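Local coordinates for protein putative alcohol dehydrogenase (PDB 4J6F) that probably catalyses the nicotinamide-dependent interconversion of alcohols and carbonyl compounds, as a member of the medium-chain dehydrogenase/reductase superfamily, at residues A[43-46]-A[47-50]; A[93-96]-A[97-101]; A[166-170]-A[171-175]; A[341-345]-A[346-350]. One frame throughout, in Å; residues are numbered along the deposited sequence.

From the N terminus, interaction 1 (43-46 with 47-50) closes the loop between strands 33-39 and 48-51 of a three-stranded antiparallel sheet. Interaction 2 (93-96 with 97-101) folds up part of the long passage from helix 75-82 to strand 113-121, with nearest atoms about 7 Å from interaction 1. Interaction 3 (166-170 with 171-175) turns the chain from strand 165-169 into strand 173-175, both of the mixed sheet. Interaction 4 (341-345 with 346-350) ends helix 333-344 and leads to strand 352-357 of that same sheet; its nearest atoms come within about 4 Å of interaction 3. All four are local and in series, none nested or crossing. Interaction 4 lies across the chain's centre from the first two.

Interaction 1: A[43-46]-A[47-50]; sequences GGLE and KLVY
The peptide carbonyl of Leu-45 is approached from above its plane: Leu-48 N stands 46° out of that plane and gives O a hydrogen bond of 2.7 Å. Gly-44 O takes a bond of 2.8 Å from Lys-47 N, whose tilt from the carbonyl plane is a milder 32°. At the carboxylate of Glu-46, OE1 comes alongside the methylene chain of Lys-47, 4.1 Å from CE. The two side chains run side by side in the same direction, yet OE1 of Glu-46 and NZ of Lys-47 remain 5.2 Å apart, opposite charges near each other whose attraction is probably modest.

Both backbone bonds reach back three residues, as in a 3-10 turn. This turn ends the hairpin connection between antiparallel strands 33-39 and 48-51, and Val-49 is already bonded through its backbone to Leu-38. Gly-43 suits the start of the turn, because at its backbone angles a CB would be jammed against the preceding carbonyl oxygen; its CA lies 3.8 Å from CG of Lys-47. On the inward side Leu-48 has its CG beside the backbone N (chi1 -59°), a setting that carries its CD1 to CD2 of Leu-45, 4.1 Å away. Leu-48 also packs on Phe-361 and Gln-365 of helix 361-370, while Leu-45 touches His-362 and Thr-366 of the same helix.

Interaction 2: A[93-96]-A[97-101]; sequences AVST and WRRHG
Side-chain packing between 93-96 and 97-101 is light: CG of Arg-99 lies 4.1 Å from Ser-95 OG and 4.0 Å from Thr-96 O. Small polar residues suit this side, where the methylene chain of the arginine passes close. Next to it, CB of Arg-98 sits over the centre of the Trp-97 ring, 4.1 Å above its plane.

Among the hydrogen bonds, Ser-95 OG gives Thr-96 O a weak one. Arg-98 NH2 reaches Gly-101 O at 2.9 Å, and the oxygen lies nearly in the guanidinium plane, at the edge. With NH1 on Asp-150 O and NE on Ile-151 O, three carbonyls take bonds from this guanidinium and together would limit its rotation. The backbone here, within the GroES-like part of the chain, forms an inverse gamma turn centred on Arg-98 that overlaps a type I turn from Arg-98 to Gly-101; their bonds, Arg-99 N to Trp-97 O and Gly-101 N to Arg-98 O, are both weak.

The buried ring of Trp-97 packs inward among Tyr-85, which it meets edge-to-face, Tyr-153 and His-156. Arg-99 instead reaches the second subunit, with a salt bridge to Asp-314 and a hydrogen bond to Thr-317 of that chain.

Interaction 3: A[166-170]-A[171-175]; sequences MALPA and ENAHV
Leu-168 sends CD1 in under the turn, 3.8 Å from Asn-172 CB and 4.1 Å from Ala-173 CB. Its CG lies between the backbone N and the carbonyl carbon (chi1 64°), a setting that swings the isobutyl group toward the residues after the turn. Alanine suits position 173, since a lone methyl group fits against the leucine and also touches Val-64 and Val-134 of the flanking strands. Leu-168 packs among the same two strands, 63-72 and 133-140, through Ile-66 and Val-136.

The Glu-171 chain, by contrast, bends back at chi2 and lays its carboxylate against Pro-169, with OE2 of Glu-171 at 3.6 Å from CB of Pro-169 and no hydrogen bond between them. The side chains of Asn-172 and Pro-169 run across one another at a slant, and OD1 of Asn-172 comes to 4.0 Å from CG of Pro-169. On the other branch, ND2 of Asn-172 bonds to Asp-137 O.

The backbone makes two bonds back over three residues, Asn-172 N to Pro-169 O at 2.9 Å and Ala-173 N to Ala-170 O at 3.0 Å. This short 3-10 turn carries the chain from strand 165-169, paired with 63-72, to strand 173-175, paired with 133-140, within the mixed sheet of the GroES-like region.

Because Asn-172 is buried, the bond from ND2 to Asp-137 O satisfies an N-H that water could not easily serve, and it probably holds the turn to strand 133-140; the carboxylate of the exposed Glu-171 can probably rely on solvent instead.

Interaction 4: A[341-345]-A[346-350]; sequences RYIEE and KKIRP
Backbone bonding between Lys-347 and Tyr-342 defines the turn: Lys-347 N reaches Tyr-342 O at 2.9 Å, and Lys-346 N bonds to Ile-343 O at 3.2 Å. With the positive phi of Lys-346 (52°) these two bonds make a Schellman motif, which ends helix 333-344. A lysine can adopt this left-handed conformation and still extend its chain outward, where its NZ forms a salt bridge with Asp-179.

Apolar packing lies on the inner side. CG1 of Ile-348 sits between its backbone N and carbonyl carbon (chi1 58°), 4.0 Å from CB of Tyr-342, and from there carries CD1 to 4.2 Å from CG1 of Ile-343. Cutting this side chain back to an alanine would probably open a gap beside Tyr-342 CB and Ile-343 CG1 and lose the packing on Leu-226 and Tyr-192. CB of Lys-347 lies 4.0 Å from CD1 of Tyr-342.

Charge adds little: Glu-345 OE1 touches Lys-347 CE at 3.5 Å, but NZ of Lys-347, at 4.2 Å from OE1, is too far for a salt bridge.

Around the turn, Tyr-342 and Ile-348 pack on Leu-226 of helix 218-229, Ile-348 also meets Tyr-192 of helix 189-201, and the chain runs on to strand 352-357.

Interaction 1: A[43-46]-A[47-50]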
loop_
_atom_site.group_PDB
_atom_site.type_symbol
_atom_site.label_atom_id
_atom_site.label_comp_id
_atom_site.label_asym_id
_atom_site.label_seq_id
_atom_site.Cartn_x
_atom_site.Cartn_y
_atom_site.Cartn_z
ATOM N N GLY A 43 -16.466 -6.904 -26.467
ATOM C CA GLY A 43 -17.922 -6.953 -26.444
ATOM C C GLY A 43 -18.479 -8.143 -25.681
ATOM O O GLY A 43 -17.849 -8.655 -24.738
ATOM N N GLY A 44 -19.661 -8.595 -26.093
ATOM C CA GLY A 44 -20.364 -9.657 -25.376
ATOM C C GLY A 44 -20.062 -11.051 -25.887
ATOM O O GLY A 44 -19.270 -11.221 -26.806
ATOM N N LEU A 45 -20.821 -12.026 -25.438
ATOM C CA LEU A 45 -20.521 -13.400 -25.752
ATOM C C LEU A 45 -20.462 -13.588 -27.258
ATOM O O LEU A 45 -19.742 -14.441 -27.742
ATOM C CB LEU A 45 -21.586 -14.317 -25.168
ATOM C CG LEU A 45 -21.663 -14.470 -23.656
ATOM C CD1 LEU A 45 -22.826 -15.369 -23.304
ATOM C CD2 LEU A 45 -20.381 -15.050 -23.101
ATOM N N GLU A 46 -21.242 -12.825 -28.007
ATOM C CA GLU A 46 -21.287 -13.018 -29.462
ATOM C C GLU A 46 -19.925 -12.785 -30.136
ATOM O O GLU A 46 -19.710 -13.231 -31.268
ATOM C CB GLU A 46 -22.416 -12.205 -30.117
ATOM C CG GLU A 46 -22.129 -10.720 -30.347
ATOM C CD GLU A 46 -22.291 -9.836 -29.106
ATOM O OE1 GLU A 46 -21.878 -8.656 -29.193
ATOM O OE2 GLU A 46 -22.826 -10.292 -28.055
ATOM N N LYS A 47 -19.011 -12.120 -29.421
ATOM C CA LYS A 47 -17.614 -11.980 -29.850
ATOM C C LYS A 47 -16.786 -13.276 -29.698
ATOM O O LYS A 47 -15.659 -13.363 -30.202
ATOM C CB LYS A 47 -16.921 -10.819 -29.124
ATOM C CG LYS A 47 -17.540 -9.437 -29.331
ATOM C CD LYS A 47 -17.472 -8.959 -30.781
ATOM C CE LYS A 47 -18.291 -7.688 -30.980
ATOM N NZ LYS A 47 -17.961 -6.946 -32.230
ATOM N N LEU A 48 -17.338 -14.284 -29.022
ATOM C CA LEU A 48 -16.672 -15.592 -28.942
ATOM C C LEU A 48 -17.236 -16.555 -29.972
ATOM O O LEU A 48 -18.344 -17.051 -29.800
ATOM C CB LEU A 48 -16.799 -16.212 -27.546
ATOM C CG LEU A 48 -16.247 -15.456 -26.333
ATOM C CD1 LEU A 48 -16.897 -16.001 -25.070
ATOM C CD2 LEU A 48 -14.721 -15.487 -26.242
ATOM N N VAL A 49 -16.466 -16.838 -31.021
ATOM C CA VAL A 49 -16.916 -17.735 -32.094
ATOM C C VAL A 49 -16.252 -19.111 -32.025
ATOM O O VAL A 49 -15.020 -19.219 -32.020
ATOM C CB VAL A 49 -16.671 -17.116 -33.488
ATOM C CG1 VAL A 49 -17.275 -17.992 -34.576
ATOM C CG2 VAL A 49 -17.260 -15.715 -33.554
ATOM N N TYR A 50 -17.080 -20.152 -31.969
ATOM C CA TYR A 50 -16.617 -21.533 -32.015
ATOM C C TYR A 50 -16.254 -21.855 -33.450
ATOM O O TYR A 50 -17.131 -21.854 -34.316
ATOM C CB TYR A 50 -17.743 -22.451 -31.550
ATOM C CG TYR A 50 -17.386 -23.915 -31.432
ATOM C CD1 TYR A 50 -16.494 -24.361 -30.452
ATOM C CD2 TYR A 50 -17.976 -24.863 -32.267
ATOM C CE1 TYR A 50 -16.179 -25.706 -30.323
ATOM C CE2 TYR A 50 -17.668 -26.211 -32.152
ATOM C CZ TYR A 50 -16.769 -26.637 -31.181
ATOM O OH TYR A 50 -16.455 -27.986 -31.062
#

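Interaction 2: A[93-96]-A[97-101]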
loop_
_atom_site.group_PDB
_atom_site.type_symbol
_atom_site.label_atom_id
_atom_site.label_comp_id
_atom_site.label_asym_id
_atom_site.label_seq_id
_atom_site.Cartn_x
_atom_site.Cartn_y
_atom_site.Cartn_z
ATOM N N ALA A 93 -13.178 3.632 -19.749
ATOM C CA ALA A 93 -12.810 3.350 -21.141
ATOM C C ALA A 93 -12.568 1.852 -21.354
ATOM O O ALA A 93 -12.240 1.122 -20.396
ATOM C CB ALA A 93 -11.580 4.158 -21.542
ATOM N N VAL A 94 -12.745 1.384 -22.591
ATOM C CA VAL A 94 -12.448 -0.031 -22.878
ATOM C C VAL A 94 -10.946 -0.258 -23.155
ATOM O O VAL A 94 -10.334 0.463 -23.941
ATOM C CB VAL A 94 -13.397 -0.692 -23.928
ATOM C CG1 VAL A 94 -14.564 0.215 -24.254
ATOM C CG2 VAL A 94 -12.648 -1.105 -25.181
ATOM N N SER A 95 -10.369 -1.258 -22.490
ATOM C CA SER A 95 -8.927 -1.524 -22.553
ATOM C C SER A 95 -8.660 -2.939 -22.047
ATOM O O SER A 95 -9.341 -3.374 -21.124
ATOM C CB SER A 95 -8.199 -0.513 -21.645
ATOM O OG SER A 95 -6.823 -0.386 -21.955
ATOM N N THR A 96 -7.650 -3.616 -22.571
ATOM C CA THR A 96 -7.132 -4.830 -21.950
ATOM C C THR A 96 -6.310 -4.434 -20.746
ATOM O O THR A 96 -6.037 -3.266 -20.540
ATOM C CB THR A 96 -6.234 -5.665 -22.870
ATOM O OG1 THR A 96 -5.425 -4.804 -23.669
ATOM C CG2 THR A 96 -7.062 -6.547 -23.753
ATOM N N TRP A 97 -5.957 -5.405 -19.923
ATOM C CA TRP A 97 -5.224 -5.118 -18.711
ATOM C C TRP A 97 -3.841 -4.603 -19.056
ATOM O O TRP A 97 -3.243 -3.830 -18.288
ATOM C CB TRP A 97 -5.145 -6.361 -17.834
ATOM C CG TRP A 97 -4.332 -7.433 -18.425
ATOM C CD1 TRP A 97 -4.762 -8.402 -19.257
ATOM C CD2 TRP A 97 -2.928 -7.645 -18.236
ATOM N NE1 TRP A 97 -3.714 -9.218 -19.604
ATOM C CE2 TRP A 97 -2.575 -8.773 -18.989
ATOM C CE3 TRP A 97 -1.933 -6.987 -17.501
ATOM C CZ2 TRP A 97 -1.274 -9.269 -19.030
ATOM C CZ3 TRP A 97 -0.640 -7.478 -17.545
ATOM C CH2 TRP A 97 -0.325 -8.614 -18.301
ATOM N N ARG A 98 -3.332 -5.017 -20.214
ATOM C CA ARG A 98 -1.999 -4.601 -20.587
ATOM C C ARG A 98 -2.051 -3.208 -21.177
ATOM O O ARG A 98 -1.863 -3.028 -22.380
ATOM C CB ARG A 98 -1.333 -5.602 -21.520
ATOM C CG ARG A 98 0.147 -5.722 -21.235
ATOM C CD ARG A 98 0.692 -7.026 -21.768
ATOM N NE ARG A 98 2.051 -7.273 -21.298
ATOM C CZ ARG A 98 3.156 -6.821 -21.888
ATOM N NH1 ARG A 98 4.344 -7.108 -21.363
ATOM N NH2 ARG A 98 3.082 -6.085 -22.995
ATOM N N ARG A 99 -2.300 -2.226 -20.311
ATOM C CA ARG A 99 -2.539 -0.846 -20.735
ATOM C C ARG A 99 -1.403 -0.233 -21.564
ATOM O O ARG A 99 -1.661 0.606 -22.412
ATOM C CB ARG A 99 -2.838 0.052 -19.536
ATOM C CG ARG A 99 -4.140 -0.248 -18.807
ATOM C CD ARG A 99 -4.139 0.386 -17.418
ATOM N NE ARG A 99 -5.461 0.503 -16.796
ATOM C CZ ARG A 99 -5.690 1.116 -15.628
ATOM N NH1 ARG A 99 -4.681 1.661 -14.930
ATOM N NH2 ARG A 99 -6.927 1.174 -15.142
ATOM N N HIS A 100 -0.159 -0.651 -21.335
ATOM C CA HIS A 100 0.970 0.046 -21.959
ATOM C C HIS A 100 1.792 -0.773 -22.956
ATOM O O HIS A 100 2.819 -0.310 -23.449
ATOM C CB HIS A 100 1.851 0.697 -20.886
ATOM C CG HIS A 100 1.126 1.729 -20.080
ATOM N ND1 HIS A 100 0.897 3.008 -20.542
ATOM C CD2 HIS A 100 0.540 1.657 -18.862
ATOM C CE1 HIS A 100 0.211 3.683 -19.639
ATOM N NE2 HIS A 100 -0.018 2.886 -18.609
ATOM N N GLY A 101 1.323 -1.971 -23.275
ATOM C CA GLY A 101 1.932 -2.785 -24.320
ATOM C C GLY A 101 0.863 -3.727 -24.808
ATOM O O GLY A 101 0.783 -4.877 -24.359
#

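Interaction 3: A[166-170]-A[171-175]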
loop_
_atom_site.group_PDB
_atom_site.type_symbol
_atom_site.label_atom_id
_atom_site.label_comp_id
_atom_site.label_asym_id
_atom_site.label_seq_id
_atom_site.Cartn_x
_atom_site.Cartn_y
_atom_site.Cartn_z
HETATM N N MSE A 166 -2.118 -26.433 -28.380
HETATM C CA MSE A 166 -1.525 -25.169 -27.969
HETATM C C MSE A 166 -0.032 -25.251 -28.062
HETATM O O MSE A 166 0.574 -26.262 -27.666
HETATM C CB MSE A 166 -1.958 -24.870 -26.538
HETATM C CG MSE A 166 -1.597 -23.463 -26.089
HETATM SE SE MSE A 166 -1.912 -23.370 -24.148
HETATM C CE MSE A 166 -0.723 -21.853 -23.765
ATOM N N ALA A 167 0.566 -24.189 -28.600
ATOM C CA ALA A 167 2.022 -24.025 -28.610
ATOM C C ALA A 167 2.445 -23.265 -27.359
ATOM O O ALA A 167 1.704 -22.407 -26.887
ATOM C CB ALA A 167 2.452 -23.266 -29.854
ATOM N N LEU A 168 3.616 -23.581 -26.813
ATOM C CA LEU A 168 4.158 -22.850 -25.655
ATOM C C LEU A 168 5.604 -23.223 -25.419
ATOM O O LEU A 168 6.016 -24.311 -25.801
ATOM C CB LEU A 168 3.359 -23.148 -24.387
ATOM C CG LEU A 168 3.393 -24.581 -23.882
ATOM C CD1 LEU A 168 3.514 -24.599 -22.369
ATOM C CD2 LEU A 168 2.157 -25.322 -24.343
ATOM N N PRO A 169 6.385 -22.342 -24.767
ATOM C CA PRO A 169 7.792 -22.658 -24.514
ATOM C C PRO A 169 7.937 -23.902 -23.649
ATOM O O PRO A 169 7.168 -24.083 -22.698
ATOM C CB PRO A 169 8.291 -21.452 -23.715
ATOM C CG PRO A 169 7.292 -20.375 -23.932
ATOM C CD PRO A 169 5.988 -21.068 -24.143
ATOM N N ALA A 170 8.926 -24.735 -23.970
ATOM C CA ALA A 170 9.226 -25.934 -23.191
ATOM C C ALA A 170 9.290 -25.706 -21.679
ATOM O O ALA A 170 8.652 -26.449 -20.936
ATOM C CB ALA A 170 10.500 -26.595 -23.689
ATOM N N GLU A 171 10.025 -24.689 -21.222
ATOM C CA GLU A 171 10.117 -24.381 -19.767
ATOM C C GLU A 171 8.749 -24.240 -19.107
ATOM O O GLU A 171 8.618 -24.450 -17.903
ATOM C CB GLU A 171 10.916 -23.099 -19.443
ATOM C CG GLU A 171 12.047 -22.733 -20.387
ATOM C CD GLU A 171 11.537 -22.078 -21.658
ATOM O OE1 GLU A 171 11.249 -20.854 -21.623
ATOM O OE2 GLU A 171 11.422 -22.791 -22.691
ATOM N N ASN A 172 7.739 -23.874 -19.887
ATOM C CA ASN A 172 6.414 -23.640 -19.324
ATOM C C ASN A 172 5.513 -24.884 -19.215
ATOM O O ASN A 172 4.423 -24.822 -18.624
ATOM C CB ASN A 172 5.709 -22.473 -20.037
ATOM C CG ASN A 172 6.266 -21.112 -19.620
ATOM O OD1 ASN A 172 7.420 -20.774 -19.919
ATOM N ND2 ASN A 172 5.449 -20.328 -18.917
ATOM N N ALA A 173 5.976 -26.001 -19.773
ATOM C CA ALA A 173 5.243 -27.245 -19.705
ATOM C C ALA A 173 5.782 -28.076 -18.547
ATOM O O ALA A 173 6.853 -28.672 -18.653
ATOM C CB ALA A 173 5.356 -27.995 -21.025
ATOM N N HIS A 174 5.049 -28.115 -17.441
ATOM C CA HIS A 174 5.550 -28.792 -16.252
ATOM C C HIS A 174 4.982 -30.183 -16.048
ATOM O O HIS A 174 3.770 -30.410 -16.143
ATOM C CB HIS A 174 5.317 -27.949 -15.007
ATOM C CG HIS A 174 6.124 -26.696 -14.993
ATOM N ND1 HIS A 174 7.323 -26.592 -14.321
ATOM C CD2 HIS A 174 5.930 -25.506 -15.609
ATOM C CE1 HIS A 174 7.828 -25.386 -14.511
ATOM N NE2 HIS A 174 7.001 -24.706 -15.287
ATOM N N VAL A 175 5.874 -31.122 -15.772
ATOM C CA VAL A 175 5.443 -32.440 -15.401
ATOM C C VAL A 175 5.302 -32.418 -13.889
ATOM O O VAL A 175 6.276 -32.186 -13.174
ATOM C CB VAL A 175 6.445 -33.514 -15.851
ATOM C CG1 VAL A 175 6.069 -34.876 -15.270
ATOM C CG2 VAL A 175 6.490 -33.565 -17.367
#

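Interaction 4: A[341-345]-A[346-350]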
loop_
_atom_site.group_PDB
_atom_site.type_symbol
_atom_site.label_atom_id
_atom_site.label_comp_id
_atom_site.label_asym_id
_atom_site.label_seq_id
_atom_site.Cartn_x
_atom_site.Cartn_y
_atom_site.Cartn_z
ATOM N N ARG A 341 5.042 -27.380 -5.974
ATOM C CA ARG A 341 5.392 -28.087 -4.755
ATOM C C ARG A 341 4.161 -28.363 -3.871
ATOM O O ARG A 341 3.992 -29.479 -3.364
ATOM C CB ARG A 341 6.450 -27.291 -4.002
ATOM C CG ARG A 341 7.593 -28.107 -3.427
ATOM C CD ARG A 341 8.891 -27.305 -3.403
ATOM N NE ARG A 341 8.773 -26.002 -2.723
ATOM C CZ ARG A 341 9.079 -24.824 -3.276
ATOM N NH1 ARG A 341 9.534 -24.763 -4.526
ATOM N NH2 ARG A 341 8.933 -23.705 -2.579
ATOM N N TYR A 342 3.292 -27.362 -3.716
ATOM C CA TYR A 342 2.073 -27.505 -2.909
ATOM C C TYR A 342 1.141 -28.576 -3.461
ATOM O O TYR A 342 0.630 -29.431 -2.716
ATOM C CB TYR A 342 1.294 -26.191 -2.843
ATOM C CG TYR A 342 1.767 -25.176 -1.824
ATOM C CD1 TYR A 342 2.556 -25.546 -0.734
ATOM C CD2 TYR A 342 1.388 -23.838 -1.937
ATOM C CE1 TYR A 342 2.980 -24.605 0.198
ATOM C CE2 TYR A 342 1.799 -22.890 -1.005
ATOM C CZ TYR A 342 2.594 -23.281 0.057
ATOM O OH TYR A 342 2.991 -22.348 0.973
ATOM N N ILE A 343 0.902 -28.500 -4.767
ATOM C CA ILE A 343 0.120 -29.508 -5.469
ATOM C C ILE A 343 0.676 -30.909 -5.211
ATOM O O ILE A 343 -0.090 -31.823 -4.873
ATOM C CB ILE A 343 0.062 -29.231 -6.979
ATOM C CG1 ILE A 343 -0.822 -28.007 -7.266
ATOM C CG2 ILE A 343 -0.467 -30.454 -7.705
ATOM C CD1 ILE A 343 -0.546 -27.317 -8.591
ATOM N N GLU A 344 2.001 -31.058 -5.339
ATOM C CA GLU A 344 2.666 -32.365 -5.208
ATOM C C GLU A 344 2.596 -32.928 -3.808
ATOM O O GLU A 344 2.210 -34.071 -3.625
ATOM C CB GLU A 344 4.103 -32.305 -5.693
ATOM C CG GLU A 344 4.208 -32.215 -7.209
ATOM C CD GLU A 344 5.639 -32.066 -7.689
ATOM O OE1 GLU A 344 5.928 -32.349 -8.880
ATOM O OE2 GLU A 344 6.479 -31.664 -6.858
ATOM N N GLU A 345 2.936 -32.107 -2.818
ATOM C CA GLU A 345 2.852 -32.492 -1.401
ATOM C C GLU A 345 1.408 -32.560 -0.900
ATOM O O GLU A 345 1.174 -32.835 0.271
ATOM C CB GLU A 345 3.646 -31.508 -0.535
ATOM C CG GLU A 345 5.139 -31.455 -0.829
ATOM C CD GLU A 345 5.803 -30.170 -0.340
ATOM O OE1 GLU A 345 5.159 -29.364 0.376
ATOM O OE2 GLU A 345 6.986 -29.959 -0.678
ATOM N N LYS A 346 0.453 -32.299 -1.790
ATOM C CA LYS A 346 -0.979 -32.226 -1.450
ATOM C C LYS A 346 -1.330 -31.284 -0.277
ATOM O O LYS A 346 -2.190 -31.599 0.549
ATOM C CB LYS A 346 -1.564 -33.629 -1.233
ATOM C CG LYS A 346 -1.701 -34.439 -2.513
ATOM C CD LYS A 346 -2.227 -35.837 -2.238
ATOM C CE LYS A 346 -2.007 -36.757 -3.428
ATOM N NZ LYS A 346 -2.825 -36.379 -4.619
ATOM N N LYS A 347 -0.666 -30.131 -0.211
ATOM C CA LYS A 347 -0.973 -29.151 0.826
ATOM C C LYS A 347 -2.178 -28.319 0.402
ATOM O O LYS A 347 -2.807 -27.683 1.234
ATOM C CB LYS A 347 0.229 -28.251 1.157
ATOM C CG LYS A 347 1.457 -28.994 1.654
ATOM C CD LYS A 347 2.362 -28.121 2.518
ATOM C CE LYS A 347 3.341 -28.999 3.300
ATOM N NZ LYS A 347 4.165 -28.268 4.308
ATOM N N ILE A 348 -2.474 -28.304 -0.895
ATOM C CA ILE A 348 -3.750 -27.782 -1.410
ATOM C C ILE A 348 -4.429 -28.856 -2.265
ATOM O O ILE A 348 -3.771 -29.810 -2.679
ATOM C CB ILE A 348 -3.588 -26.487 -2.235
ATOM C CG1 ILE A 348 -2.632 -26.713 -3.416
ATOM C CG2 ILE A 348 -3.159 -25.342 -1.334
ATOM C CD1 ILE A 348 -2.411 -25.505 -4.306
ATOM N N ARG A 349 -5.729 -28.706 -2.521
ATOM C CA ARG A 349 -6.475 -29.690 -3.314
ATOM C C ARG A 349 -7.343 -29.063 -4.429
ATOM O O ARG A 349 -7.778 -27.910 -4.317
ATOM C CB ARG A 349 -7.285 -30.628 -2.400
ATOM C CG ARG A 349 -8.370 -29.959 -1.563
ATOM C CD ARG A 349 -9.140 -30.980 -0.738
ATOM N NE ARG A 349 -10.237 -30.379 0.026
ATOM C CZ ARG A 349 -11.496 -30.277 -0.411
ATOM N NH1 ARG A 349 -11.822 -30.719 -1.622
ATOM N NH2 ARG A 349 -12.437 -29.724 0.355
ATOM N N PRO A 350 -7.597 -29.816 -5.514
ATOM C CA PRO A 350 -8.353 -29.215 -6.617
ATOM C C PRO A 350 -9.819 -29.022 -6.260
ATOM O O PRO A 350 -10.405 -29.859 -5.587
ATOM C CB PRO A 350 -8.213 -30.246 -7.735
ATOM C CG PRO A 350 -8.107 -31.546 -7.002
ATOM C CD PRO A 350 -7.330 -31.247 -5.747
#